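Local coordinates for protein tRNA (guanine(26)-N(2))-dimethyltransferase (Pyrococcus horikoshii, PDB 2DUL) that dimethylates the exocyclic amine of guanine 26 in tRNAs, probably using two molecules of S-adenosyl-L-methionine as methyl donors in turn, at residues Val26-Asn29 with Asn35-Ile38; Asp53-Thr58 with Leu137-Ser142; Gly59-Arg64 with Tyr226-Val231; Ile63-Glu68 with Phe132-Leu137. One frame throughout, in Å; residues are numbered along the deposited sequence.

Interaction 1 of 4, residues Val26-Asn29 with Asn35-Ile38; sequences VFYN and NRDI
The guanidinium of Arg36 overlaps the CE1 corner of the Tyr28 ring, NH2 coming to 3.5 Å from that carbon with the two planes 31° apart. The pair belongs to the N-terminal flank of a class I methyltransferase fold, where the loop at 26-29 runs past helix 33-46 and a single long side chain spans the gap between them. The backbones are far apart, 10.5 Å between Asn29 CA and Asn35 CA; Arg36 bends at its third torsion (chi3 -80°) and brings the guanidinium to the loop. The same NH2 donates to the main-chain carbonyl of Asn29, a 3.2 Å bond from NH2 to O that comes from above the carbonyl plane and is noticeably bent. Glu8 takes two more polar ends: one carboxylate oxygen forms a salt bridge with Arg36 NE, the other a hydrogen bond with Tyr28 OH, so a single acid holds both partners. Arg36 is predicted to bind S-adenosyl-L-methionine, its nearest side-chain atoms about 4 Å from those of Arg61, also predicted for that site. A water completes the link, accepting from Asn29 N at 3.0 Å and from Arg36 NH1 at 3.1 Å.

Interaction 2 of 4, residues Asp53-Thr58 with Leu137-Ser142; sequences DALSAT and LDPFGS
This is a small apolar contact, supplemented by water, between two loops that leave the C-terminal ends of neighbouring parallel strands, 50-53 and 132-137, in the Rossmann-like methyltransferase sheet. That end of the sheet carries the cofactor pocket in class I enzymes. The loop at 53-58 probably corresponds to the first cofactor-binding motif, and the Asp-Pro-Phe sequence of 137-142 resembles the motif IV loop of amino-methyltransferases. Ala54 CA is 5.7 Å from Leu137 CA, and Ala54 CB meets the CD2 branch of Leu137 at 3.6 Å. Leu55, its CG beside the backbone N (chi1 -60°), lays its CD1 methyl against the Pro139 ring, 3.4 Å from CB, which is tight for two carbons. Ala121, near Leu55, is predicted to bind S-adenosyl-L-methionine. One water accepts from Leu55 N at 3.0 Å and from Asp138 N at 2.8 Å. A second lies 3.0 Å from Leu55 O and also 3.0 Å from Asp138 OD2, an oxygen whose salt bridge is with Arg61. Apolar side chains thus pack directly, while backbone N-H groups and the Leu55 carbonyl are linked across the contact through water; without a direct hydrogen bond between them, the loops may keep some freedom to adjust.

Interaction 3 of 4, residues Gly59-Arg64 with Tyr226-Val231; sequences GIRGIR and YFRAFV
Arg61 NH2 is gripped by two acceptors, OD1 of Asp136 in a salt bridge and OD1 of Asn35 in a hydrogen bond, and across this contact it comes within 3.2 Å of Arg228 NH2. Those two nitrogens are both donors and form no bond with each other. The Asp136 carboxylate bridges the arginines, its OD2 taking NH1 of Arg228, and probably offsets much of the paired positive charge. The guanidinium planes stand 86° apart, and the side chains pass in opposite directions, each reaching across from a distant backbone: Arg61 CA and Arg228 CA are 15.0 Å apart. Arg61 runs out with CG opposite the backbone N (chi1 -169°) and bends at chi3; its NH1 forms a further salt bridge with Asp138. Phe230 sets CZ over one face of the Arg228 guanidinium, offset toward the rim. Arg61 is a predicted S-adenosyl-L-methionine ligand, so this network is consistent with presetting its position in the apo enzyme. Gly59 is the N-cap of helix 60-68, whose first turn supplies Arg61. Asp136 of strand 132-137, separated in the sheet from antiparallel strand 226-235 by strand 158-164, reaches both arginines, as does Asn35 of helix 33-46.

Interaction 4 of 4, residues Ile63-Glu68 with Phe132-Leu137; sequences IRFALE and FHFIDL
The 63-68 part of helix 60-68 lies over the strand at 134-137, and the nearest CA atoms, of Phe65 and Asp136, are still 10.6 Å apart, so side chains bridge the whole interval. The chain turns a corner at His133, after which Phe134 and Asp136 both direct their CB toward the helix. This is helix-on-sheet packing of the Rossmann-like core: the helix follows strand 50-53 and reaches across to that strand's neighbour in the sheet. Phe65, with CG beside the backbone N and anti to the carbonyl carbon (chi1 -75°), projects into the gap and meets both strand side chains with the far end of its ring. With Phe134 it makes an offset edge-to-face pair, the edge of Phe134 turned toward the face of Phe65, centroids 6.0 Å apart and planes at 63°. The touching atoms are Phe65 CZ and Phe134 CE2, at 3.9 Å. Asp136 OD1 lies in the plane of the Phe65 ring at its edge, 3.7 Å from CZ, with ring and carboxylate only 15° from coplanar. Val39 of helix 33-46 touches both rings. On another flank of the helix, Arg64 grips Glu68 one turn along, side-on, NE reaching OE2 at 2.8 Å and NH2 reaching OE1 at 3.0 Å in a nearly straight bond. The slightly positive edge of the Phe65 ring probably adds a weak attraction to the buried Asp136 carboxylate, whose charge is mainly met by Arg61 and Arg228.

How the interactions relate
Interactions 1 to 4 cluster in one region of the methyltransferase domain, their centres 7 to 13 Å apart. Interaction 1 closes first along the chain; interactions 2 and 3 then alternate their segments, and interaction 4 falls within the span of interaction 2, sharing Leu137. Helix 60-68 serves interactions 3 and 4, and strand 132-137 or the loop after it serves interactions 2 and 4. A salt bridge from Asp37 OD1 to Arg64 NH2, 2.7 Å, ties helix 33-46 to helix 60-68, and Phe27 packs on Phe140, joining interactions 1 and 2. Interactions 1 to 3 hold or adjoin residues predicted to bind the cofactor, beside the C-terminal ends of the strands, while interaction 4 packs the helix behind them.

Interaction 1 of 4, residues Val26-Asn29 with Asn35-Ile38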
loop_
_atom_site.group_PDB
_atom_site.type_symbol
_atom_site.label_atom_id
_atom_site.label_comp_id
_atom_site.label_asym_id
_atom_site.label_seq_id
_atom_site.Cartn_x
_atom_site.Cartn_y
_atom_site.Cartn_z
ATOM N N VAL A 26 -16.599 -15.259 -9.693
ATOM C CA VAL A 26 -16.202 -14.243 -8.724
ATOM C C VAL A 26 -14.806 -14.576 -8.206
ATOM O O VAL A 26 -14.574 -15.652 -7.656
ATOM C CB VAL A 26 -17.187 -14.182 -7.537
ATOM C CG1 VAL A 26 -16.825 -13.016 -6.626
ATOM C CG2 VAL A 26 -18.614 -14.039 -8.050
ATOM N N PHE A 27 -13.887 -13.637 -8.387
ATOM C CA PHE A 27 -12.494 -13.798 -7.985
ATOM C C PHE A 27 -12.220 -13.852 -6.484
ATOM O O PHE A 27 -12.759 -13.061 -5.705
ATOM C CB PHE A 27 -11.661 -12.663 -8.594
ATOM C CG PHE A 27 -10.178 -12.788 -8.355
ATOM C CD1 PHE A 27 -9.415 -13.706 -9.076
ATOM C CD2 PHE A 27 -9.540 -11.979 -7.417
ATOM C CE1 PHE A 27 -8.036 -13.812 -8.867
ATOM C CE2 PHE A 27 -8.164 -12.078 -7.200
ATOM C CZ PHE A 27 -7.410 -12.995 -7.927
ATOM N N TYR A 28 -11.373 -14.800 -6.095
ATOM C CA TYR A 28 -10.936 -14.955 -4.713
ATOM C C TYR A 28 -9.510 -15.488 -4.729
ATOM O O TYR A 28 -9.227 -16.517 -5.348
ATOM C CB TYR A 28 -11.808 -15.929 -3.918
ATOM C CG TYR A 28 -11.276 -16.130 -2.512
ATOM C CD1 TYR A 28 -11.257 -15.073 -1.598
ATOM C CD2 TYR A 28 -10.713 -17.348 -2.120
ATOM C CE1 TYR A 28 -10.686 -15.220 -0.335
ATOM C CE2 TYR A 28 -10.136 -17.507 -0.858
ATOM C CZ TYR A 28 -10.123 -16.437 0.028
ATOM O OH TYR A 28 -9.523 -16.569 1.261
ATOM N N ASN A 29 -8.613 -14.787 -4.049
ATOM C CA ASN A 29 -7.220 -15.201 -3.987
ATOM C C ASN A 29 -6.806 -15.345 -2.528
ATOM O O ASN A 29 -6.643 -14.351 -1.820
ATOM C CB ASN A 29 -6.334 -14.166 -4.677
ATOM C CG ASN A 29 -4.879 -14.585 -4.732
ATOM O OD1 ASN A 29 -4.467 -15.536 -4.069
ATOM N ND2 ASN A 29 -4.089 -13.867 -5.524
ATOM N N ASN A 35 -2.625 -9.647 2.894
ATOM C CA ASN A 35 -2.920 -8.246 2.607
ATOM C C ASN A 35 -4.085 -7.790 3.484
ATOM O O ASN A 35 -4.028 -6.729 4.106
ATOM C CB ASN A 35 -3.274 -8.091 1.120
ATOM C CG ASN A 35 -3.647 -6.662 0.741
ATOM O OD1 ASN A 35 -4.654 -6.121 1.205
ATOM N ND2 ASN A 35 -2.835 -6.048 -0.118
ATOM N N ARG A 36 -5.139 -8.600 3.542
ATOM C CA ARG A 36 -6.301 -8.255 4.351
ATOM C C ARG A 36 -5.977 -8.268 5.850
ATOM O O ARG A 36 -6.522 -7.465 6.615
ATOM C CB ARG A 36 -7.472 -9.187 4.017
ATOM C CG ARG A 36 -8.061 -8.929 2.624
ATOM C CD ARG A 36 -9.258 -9.822 2.334
ATOM N NE ARG A 36 -8.880 -11.174 1.922
ATOM C CZ ARG A 36 -8.591 -11.533 0.673
ATOM N NH1 ARG A 36 -8.628 -10.641 -0.310
ATOM N NH2 ARG A 36 -8.279 -12.794 0.402
ATOM N N ASP A 37 -5.084 -9.161 6.277
ATOM C CA ASP A 37 -4.693 -9.196 7.685
ATOM C C ASP A 37 -4.090 -7.840 8.052
ATOM O O ASP A 37 -4.420 -7.260 9.089
ATOM C CB ASP A 37 -3.622 -10.262 7.955
ATOM C CG ASP A 37 -4.194 -11.657 8.155
ATOM O OD1 ASP A 37 -5.374 -11.791 8.547
ATOM O OD2 ASP A 37 -3.436 -12.627 7.940
ATOM N N ILE A 38 -3.190 -7.355 7.198
ATOM C CA ILE A 38 -2.507 -6.084 7.430
ATOM C C ILE A 38 -3.493 -4.940 7.622
ATOM O O ILE A 38 -3.382 -4.172 8.582
ATOM C CB ILE A 38 -1.541 -5.736 6.256
ATOM C CG1 ILE A 38 -0.536 -6.871 6.050
ATOM C CG2 ILE A 38 -0.797 -4.435 6.544
ATOM C CD1 ILE A 38 0.296 -7.188 7.272
HETATM O O HOH W 1 -9.326 -12.009 -3.046
#

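Interaction 2 of 4, residues Asp53-Thr58 with Leu137-Ser142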
loop_
_atom_site.group_PDB
_atom_site.type_symbol
_atom_site.label_atom_id
_atom_site.label_comp_id
_atom_site.label_asym_id
_atom_site.label_seq_id
_atom_site.Cartn_x
_atom_site.Cartn_y
_atom_site.Cartn_z
ATOM N N ASP A 53 -15.267 -1.024 1.011
ATOM C CA ASP A 53 -14.527 -2.085 0.327
ATOM C C ASP A 53 -15.027 -1.827 -1.104
ATOM O O ASP A 53 -16.064 -2.349 -1.514
ATOM C CB ASP A 53 -14.975 -3.459 0.845
ATOM C CG ASP A 53 -14.363 -4.616 0.066
ATOM O OD1 ASP A 53 -13.479 -4.374 -0.781
ATOM O OD2 ASP A 53 -14.767 -5.774 0.311
ATOM N N ALA A 54 -14.295 -0.983 -1.832
ATOM C CA ALA A 54 -14.662 -0.539 -3.184
ATOM C C ALA A 54 -14.891 -1.561 -4.293
ATOM O O ALA A 54 -15.804 -1.396 -5.104
ATOM C CB ALA A 54 -13.652 0.517 -3.666
ATOM N N LEU A 55 -14.055 -2.592 -4.341
ATOM C CA LEU A 55 -14.153 -3.648 -5.350
ATOM C C LEU A 55 -14.092 -4.941 -4.542
ATOM O O LEU A 55 -13.037 -5.553 -4.404
ATOM C CB LEU A 55 -12.969 -3.531 -6.313
ATOM C CG LEU A 55 -12.950 -2.177 -7.041
ATOM C CD1 LEU A 55 -11.539 -1.616 -7.086
ATOM C CD2 LEU A 55 -13.523 -2.343 -8.438
ATOM N N SER A 56 -15.249 -5.334 -4.014
ATOM C CA SER A 56 -15.383 -6.486 -3.126
ATOM C C SER A 56 -15.326 -7.921 -3.636
ATOM O O SER A 56 -14.922 -8.809 -2.887
ATOM C CB SER A 56 -16.672 -6.338 -2.313
ATOM O OG SER A 56 -16.750 -5.054 -1.726
ATOM N N ALA A 57 -15.757 -8.164 -4.869
ATOM C CA ALA A 57 -15.757 -9.530 -5.410
ATOM C C ALA A 57 -16.619 -10.442 -4.529
ATOM O O ALA A 57 -17.851 -10.370 -4.574
ATOM C CB ALA A 57 -14.328 -10.065 -5.492
ATOM N N THR A 58 -15.986 -11.292 -3.722
ATOM C CA THR A 58 -16.736 -12.199 -2.848
ATOM C C THR A 58 -17.246 -11.478 -1.603
ATOM O O THR A 58 -18.155 -11.964 -0.926
ATOM C CB THR A 58 -15.874 -13.383 -2.368
ATOM O OG1 THR A 58 -14.832 -12.897 -1.512
ATOM C CG2 THR A 58 -15.253 -14.116 -3.555
ATOM N N LEU A 137 -9.014 0.558 -1.869
ATOM C CA LEU A 137 -9.066 0.340 -3.310
ATOM C C LEU A 137 -8.159 -0.822 -3.660
ATOM O O LEU A 137 -6.932 -0.686 -3.622
ATOM C CB LEU A 137 -8.574 1.579 -4.062
ATOM C CG LEU A 137 -9.397 2.861 -4.024
ATOM C CD1 LEU A 137 -8.740 3.898 -4.944
ATOM C CD2 LEU A 137 -10.826 2.564 -4.487
ATOM N N ASP A 138 -8.759 -1.951 -4.013
ATOM C CA ASP A 138 -8.005 -3.152 -4.361
ATOM C C ASP A 138 -8.556 -3.746 -5.652
ATOM O O ASP A 138 -9.276 -4.742 -5.625
ATOM C CB ASP A 138 -8.128 -4.174 -3.228
ATOM C CG ASP A 138 -7.188 -5.350 -3.397
ATOM O OD1 ASP A 138 -5.958 -5.132 -3.371
ATOM O OD2 ASP A 138 -7.679 -6.491 -3.557
ATOM N N PRO A 139 -8.223 -3.140 -6.803
ATOM C CA PRO A 139 -8.688 -3.602 -8.114
ATOM C C PRO A 139 -7.787 -4.640 -8.778
ATOM O O PRO A 139 -6.739 -5.003 -8.246
ATOM C CB PRO A 139 -8.728 -2.315 -8.916
ATOM C CG PRO A 139 -7.476 -1.641 -8.446
ATOM C CD PRO A 139 -7.533 -1.842 -6.931
ATOM N N PHE A 140 -8.219 -5.114 -9.944
ATOM C CA PHE A 140 -7.443 -6.072 -10.722
ATOM C C PHE A 140 -6.438 -5.239 -11.509
ATOM O O PHE A 140 -6.753 -4.749 -12.593
ATOM C CB PHE A 140 -8.328 -6.831 -11.722
ATOM C CG PHE A 140 -9.378 -7.695 -11.087
ATOM C CD1 PHE A 140 -9.027 -8.684 -10.174
ATOM C CD2 PHE A 140 -10.719 -7.540 -11.425
ATOM C CE1 PHE A 140 -9.999 -9.507 -9.607
ATOM C CE2 PHE A 140 -11.699 -8.358 -10.865
ATOM C CZ PHE A 140 -11.339 -9.344 -9.954
ATOM N N GLY A 141 -5.242 -5.059 -10.962
ATOM C CA GLY A 141 -4.240 -4.280 -11.664
ATOM C C GLY A 141 -4.025 -2.875 -11.130
ATOM O O GLY A 141 -3.571 -2.696 -9.999
ATOM N N SER A 142 -4.360 -1.879 -11.947
ATOM C CA SER A 142 -4.184 -0.471 -11.591
ATOM C C SER A 142 -5.391 0.166 -10.894
ATOM O O SER A 142 -6.535 -0.105 -11.239
ATOM C CB SER A 142 -3.853 0.334 -12.852
ATOM O OG SER A 142 -3.716 1.714 -12.565
HETATM O O HOH W 2 -11.353 -2.634 -3.073
HETATM O O HOH W 3 -10.578 -7.115 -3.767
#

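Interaction 3 of 4, residues Gly59-Arg64 with Tyr226-Val231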
loop_
_atom_site.group_PDB
_atom_site.type_symbol
_atom_site.label_atom_id
_atom_site.label_comp_id
_atom_site.label_asym_id
_atom_site.label_seq_id
_atom_site.Cartn_x
_atom_site.Cartn_y
_atom_site.Cartn_z
ATOM N N GLY A 59 -16.646 -10.326 -1.305
ATOM C CA GLY A 59 -17.032 -9.549 -0.137
ATOM C C GLY A 59 -16.160 -9.828 1.077
ATOM O O GLY A 59 -16.370 -9.258 2.148
ATOM N N ILE A 60 -15.163 -10.690 0.909
ATOM C CA ILE A 60 -14.277 -11.061 2.011
ATOM C C ILE A 60 -13.649 -9.896 2.774
ATOM O O ILE A 60 -13.598 -9.920 4.004
ATOM C CB ILE A 60 -13.142 -12.011 1.529
ATOM C CG1 ILE A 60 -12.246 -12.398 2.710
ATOM C CG2 ILE A 60 -12.310 -11.340 0.444
ATOM C CD1 ILE A 60 -12.967 -13.162 3.809
ATOM N N ARG A 61 -13.177 -8.879 2.060
ATOM C CA ARG A 61 -12.536 -7.746 2.728
ATOM C C ARG A 61 -13.502 -7.017 3.657
ATOM O O ARG A 61 -13.214 -6.848 4.840
ATOM C CB ARG A 61 -11.959 -6.769 1.695
ATOM C CG ARG A 61 -11.040 -5.703 2.277
ATOM C CD ARG A 61 -10.449 -4.827 1.176
ATOM N NE ARG A 61 -9.645 -5.598 0.231
ATOM C CZ ARG A 61 -8.335 -5.802 0.341
ATOM N NH1 ARG A 61 -7.709 -6.527 -0.572
ATOM N NH2 ARG A 61 -7.646 -5.268 1.344
ATOM N N GLY A 62 -14.643 -6.593 3.120
ATOM C CA GLY A 62 -15.631 -5.892 3.923
ATOM C C GLY A 62 -16.172 -6.739 5.068
ATOM O O GLY A 62 -16.412 -6.234 6.165
ATOM N N ILE A 63 -16.376 -8.027 4.819
ATOM C CA ILE A 63 -16.880 -8.913 5.864
ATOM C C ILE A 63 -15.872 -8.984 7.010
ATOM O O ILE A 63 -16.253 -8.939 8.182
ATOM C CB ILE A 63 -17.161 -10.328 5.306
ATOM C CG1 ILE A 63 -18.399 -10.278 4.406
ATOM C CG2 ILE A 63 -17.379 -11.317 6.451
ATOM C CD1 ILE A 63 -18.583 -11.504 3.535
ATOM N N ARG A 64 -14.586 -9.079 6.687
ATOM C CA ARG A 64 -13.577 -9.129 7.742
ATOM C C ARG A 64 -13.496 -7.782 8.463
ATOM O O ARG A 64 -13.264 -7.733 9.670
ATOM C CB ARG A 64 -12.216 -9.530 7.172
ATOM C CG ARG A 64 -12.185 -10.975 6.686
ATOM C CD ARG A 64 -10.763 -11.450 6.477
ATOM N NE ARG A 64 -9.988 -11.388 7.712
ATOM C CZ ARG A 64 -8.664 -11.485 7.767
ATOM N NH1 ARG A 64 -7.961 -11.653 6.652
ATOM N NH2 ARG A 64 -8.037 -11.399 8.933
ATOM N N TYR A 226 3.025 -6.868 -5.549
ATOM C CA TYR A 226 1.925 -5.935 -5.400
ATOM C C TYR A 226 2.400 -4.787 -4.521
ATOM O O TYR A 226 3.205 -4.979 -3.612
ATOM C CB TYR A 226 0.657 -6.619 -4.853
ATOM C CG TYR A 226 0.599 -6.938 -3.376
ATOM C CD1 TYR A 226 0.477 -5.925 -2.424
ATOM C CD2 TYR A 226 0.582 -8.264 -2.934
ATOM C CE1 TYR A 226 0.331 -6.222 -1.067
ATOM C CE2 TYR A 226 0.438 -8.575 -1.579
ATOM C CZ TYR A 226 0.311 -7.549 -0.650
ATOM O OH TYR A 226 0.149 -7.844 0.692
ATOM N N PHE A 227 1.931 -3.589 -4.837
ATOM C CA PHE A 227 2.317 -2.394 -4.102
ATOM C C PHE A 227 1.141 -1.919 -3.267
ATOM O O PHE A 227 0.007 -1.874 -3.747
ATOM C CB PHE A 227 2.759 -1.316 -5.090
ATOM C CG PHE A 227 3.855 -1.766 -6.018
ATOM C CD1 PHE A 227 3.585 -2.658 -7.056
ATOM C CD2 PHE A 227 5.160 -1.321 -5.841
ATOM C CE1 PHE A 227 4.602 -3.101 -7.905
ATOM C CE2 PHE A 227 6.186 -1.756 -6.682
ATOM C CZ PHE A 227 5.906 -2.649 -7.718
ATOM N N ARG A 228 1.426 -1.560 -2.019
ATOM C CA ARG A 228 0.409 -1.130 -1.067
ATOM C C ARG A 228 0.742 0.226 -0.449
ATOM O O ARG A 228 1.876 0.470 -0.040
ATOM C CB ARG A 228 0.312 -2.160 0.063
ATOM C CG ARG A 228 -1.011 -2.884 0.210
ATOM C CD ARG A 228 -2.167 -1.941 0.492
ATOM N NE ARG A 228 -3.262 -2.630 1.170
ATOM C CZ ARG A 228 -4.536 -2.250 1.120
ATOM N NH1 ARG A 228 -4.886 -1.184 0.413
ATOM N NH2 ARG A 228 -5.456 -2.927 1.794
ATOM N N ALA A 229 -0.255 1.098 -0.352
ATOM C CA ALA A 229 -0.035 2.410 0.242
ATOM C C ALA A 229 -1.213 2.851 1.094
ATOM O O ALA A 229 -2.348 2.921 0.615
ATOM C CB ALA A 229 0.228 3.447 -0.849
ATOM N N PHE A 230 -0.933 3.137 2.362
ATOM C CA PHE A 230 -1.949 3.621 3.283
ATOM C C PHE A 230 -1.576 5.066 3.597
ATOM O O PHE A 230 -0.490 5.327 4.117
ATOM C CB PHE A 230 -1.959 2.814 4.589
ATOM C CG PHE A 230 -2.398 1.388 4.426
ATOM C CD1 PHE A 230 -1.464 0.359 4.367
ATOM C CD2 PHE A 230 -3.751 1.075 4.330
ATOM C CE1 PHE A 230 -1.868 -0.969 4.216
ATOM C CE2 PHE A 230 -4.170 -0.252 4.178
ATOM C CZ PHE A 230 -3.226 -1.277 4.121
ATOM N N VAL A 231 -2.463 6.001 3.275
ATOM C CA VAL A 231 -2.186 7.405 3.540
ATOM C C VAL A 231 -3.288 8.085 4.325
ATOM O O VAL A 231 -4.458 7.698 4.258
ATOM C CB VAL A 231 -1.949 8.197 2.223
ATOM C CG1 VAL A 231 -0.765 7.609 1.478
ATOM C CG2 VAL A 231 -3.192 8.171 1.357
#

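Interaction 4 of 4, residues Ile63-Glu68 with Phe132-Leu137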
loop_
_atom_site.group_PDB
_atom_site.type_symbol
_atom_site.label_atom_id
_atom_site.label_comp_id
_atom_site.label_asym_id
_atom_site.label_seq_id
_atom_site.Cartn_x
_atom_site.Cartn_y
_atom_site.Cartn_z
ATOM N N ILE A 63 -16.376 -8.027 4.819
ATOM C CA ILE A 63 -16.880 -8.913 5.864
ATOM C C ILE A 63 -15.872 -8.984 7.010
ATOM O O ILE A 63 -16.253 -8.939 8.182
ATOM C CB ILE A 63 -17.161 -10.328 5.306
ATOM C CG1 ILE A 63 -18.399 -10.278 4.406
ATOM C CG2 ILE A 63 -17.379 -11.317 6.451
ATOM C CD1 ILE A 63 -18.583 -11.504 3.535
ATOM N N ARG A 64 -14.586 -9.079 6.687
ATOM C CA ARG A 64 -13.577 -9.129 7.742
ATOM C C ARG A 64 -13.496 -7.782 8.463
ATOM O O ARG A 64 -13.264 -7.733 9.670
ATOM C CB ARG A 64 -12.216 -9.530 7.172
ATOM C CG ARG A 64 -12.185 -10.975 6.686
ATOM C CD ARG A 64 -10.763 -11.450 6.477
ATOM N NE ARG A 64 -9.988 -11.388 7.712
ATOM C CZ ARG A 64 -8.664 -11.485 7.767
ATOM N NH1 ARG A 64 -7.961 -11.653 6.652
ATOM N NH2 ARG A 64 -8.037 -11.399 8.933
ATOM N N PHE A 65 -13.692 -6.688 7.734
ATOM C CA PHE A 65 -13.675 -5.364 8.366
ATOM C C PHE A 65 -14.767 -5.343 9.438
ATOM O O PHE A 65 -14.541 -4.916 10.570
ATOM C CB PHE A 65 -13.984 -4.267 7.343
ATOM C CG PHE A 65 -12.846 -3.951 6.408
ATOM C CD1 PHE A 65 -13.052 -3.102 5.321
ATOM C CD2 PHE A 65 -11.575 -4.484 6.609
ATOM C CE1 PHE A 65 -12.011 -2.788 4.449
ATOM C CE2 PHE A 65 -10.528 -4.177 5.743
ATOM C CZ PHE A 65 -10.747 -3.327 4.661
ATOM N N ALA A 66 -15.953 -5.809 9.061
ATOM C CA ALA A 66 -17.095 -5.839 9.966
ATOM C C ALA A 66 -16.896 -6.787 11.151
ATOM O O ALA A 66 -17.232 -6.448 12.290
ATOM C CB ALA A 66 -18.360 -6.223 9.193
ATOM N N LEU A 67 -16.338 -7.965 10.889
ATOM C CA LEU A 67 -16.126 -8.950 11.952
ATOM C C LEU A 67 -14.891 -8.748 12.824
ATOM O O LEU A 67 -14.877 -9.177 13.980
ATOM C CB LEU A 67 -16.043 -10.366 11.362
ATOM C CG LEU A 67 -17.267 -10.990 10.695
ATOM C CD1 LEU A 67 -16.846 -12.261 9.953
ATOM C CD2 LEU A 67 -18.332 -11.296 11.740
ATOM N N GLU A 68 -13.865 -8.093 12.288
ATOM C CA GLU A 68 -12.614 -7.949 13.026
ATOM C C GLU A 68 -12.087 -6.558 13.361
ATOM O O GLU A 68 -10.985 -6.437 13.890
ATOM C CB GLU A 68 -11.527 -8.724 12.277
ATOM C CG GLU A 68 -11.901 -10.178 12.013
ATOM C CD GLU A 68 -10.916 -10.893 11.106
ATOM O OE1 GLU A 68 -9.693 -10.737 11.316
ATOM O OE2 GLU A 68 -11.364 -11.619 10.189
ATOM N N PHE A 132 -16.603 8.619 3.607
ATOM C CA PHE A 132 -15.881 7.548 4.286
ATOM C C PHE A 132 -14.640 7.937 5.075
ATOM O O PHE A 132 -13.847 8.767 4.637
ATOM C CB PHE A 132 -15.486 6.458 3.278
ATOM C CG PHE A 132 -16.651 5.850 2.555
ATOM C CD1 PHE A 132 -17.009 6.297 1.288
ATOM C CD2 PHE A 132 -17.409 4.851 3.157
ATOM C CE1 PHE A 132 -18.115 5.760 0.627
ATOM C CE2 PHE A 132 -18.517 4.306 2.509
ATOM C CZ PHE A 132 -18.871 4.762 1.242
ATOM N N HIS A 133 -14.475 7.311 6.239
ATOM C CA HIS A 133 -13.309 7.538 7.083
ATOM C C HIS A 133 -12.158 6.715 6.507
ATOM O O HIS A 133 -10.989 7.017 6.726
ATOM C CB HIS A 133 -13.596 7.093 8.522
ATOM C CG HIS A 133 -14.623 7.930 9.217
ATOM N ND1 HIS A 133 -14.416 9.259 9.524
ATOM C CD2 HIS A 133 -15.874 7.636 9.645
ATOM C CE1 HIS A 133 -15.493 9.748 10.110
ATOM N NE2 HIS A 133 -16.394 8.784 10.196
ATOM N N PHE A 134 -12.503 5.660 5.776
ATOM C CA PHE A 134 -11.493 4.808 5.159
ATOM C C PHE A 134 -12.044 4.152 3.906
ATOM O O PHE A 134 -13.168 3.654 3.895
ATOM C CB PHE A 134 -11.015 3.715 6.127
ATOM C CG PHE A 134 -10.114 2.677 5.484
ATOM C CD1 PHE A 134 -8.871 3.033 4.959
ATOM C CD2 PHE A 134 -10.520 1.349 5.385
ATOM C CE1 PHE A 134 -8.046 2.075 4.341
ATOM C CE2 PHE A 134 -9.702 0.386 4.769
ATOM C CZ PHE A 134 -8.465 0.751 4.247
ATOM N N ILE A 135 -11.247 4.176 2.846
ATOM C CA ILE A 135 -11.625 3.546 1.589
ATOM C C ILE A 135 -10.465 2.642 1.203
ATOM O O ILE A 135 -9.310 3.062 1.240
ATOM C CB ILE A 135 -11.848 4.582 0.450
ATOM C CG1 ILE A 135 -13.093 5.426 0.733
ATOM C CG2 ILE A 135 -12.005 3.854 -0.891
ATOM C CD1 ILE A 135 -13.382 6.481 -0.339
ATOM N N ASP A 136 -10.768 1.398 0.857
ATOM C CA ASP A 136 -9.736 0.458 0.440
ATOM C C ASP A 136 -9.961 0.140 -1.039
ATOM O O ASP A 136 -10.979 -0.436 -1.414
ATOM C CB ASP A 136 -9.794 -0.820 1.284
ATOM C CG ASP A 136 -8.516 -1.647 1.185
ATOM O OD1 ASP A 136 -8.315 -2.542 2.035
ATOM O OD2 ASP A 136 -7.710 -1.399 0.262
ATOM N N LEU A 137 -9.014 0.558 -1.869
ATOM C CA LEU A 137 -9.066 0.340 -3.310
ATOM C C LEU A 137 -8.159 -0.822 -3.660
ATOM O O LEU A 137 -6.932 -0.686 -3.622
ATOM C CB LEU A 137 -8.574 1.579 -4.062
ATOM C CG LEU A 137 -9.397 2.861 -4.024
ATOM C CD1 LEU A 137 -8.740 3.898 -4.944
ATOM C CD2 LEU A 137 -10.826 2.564 -4.487
#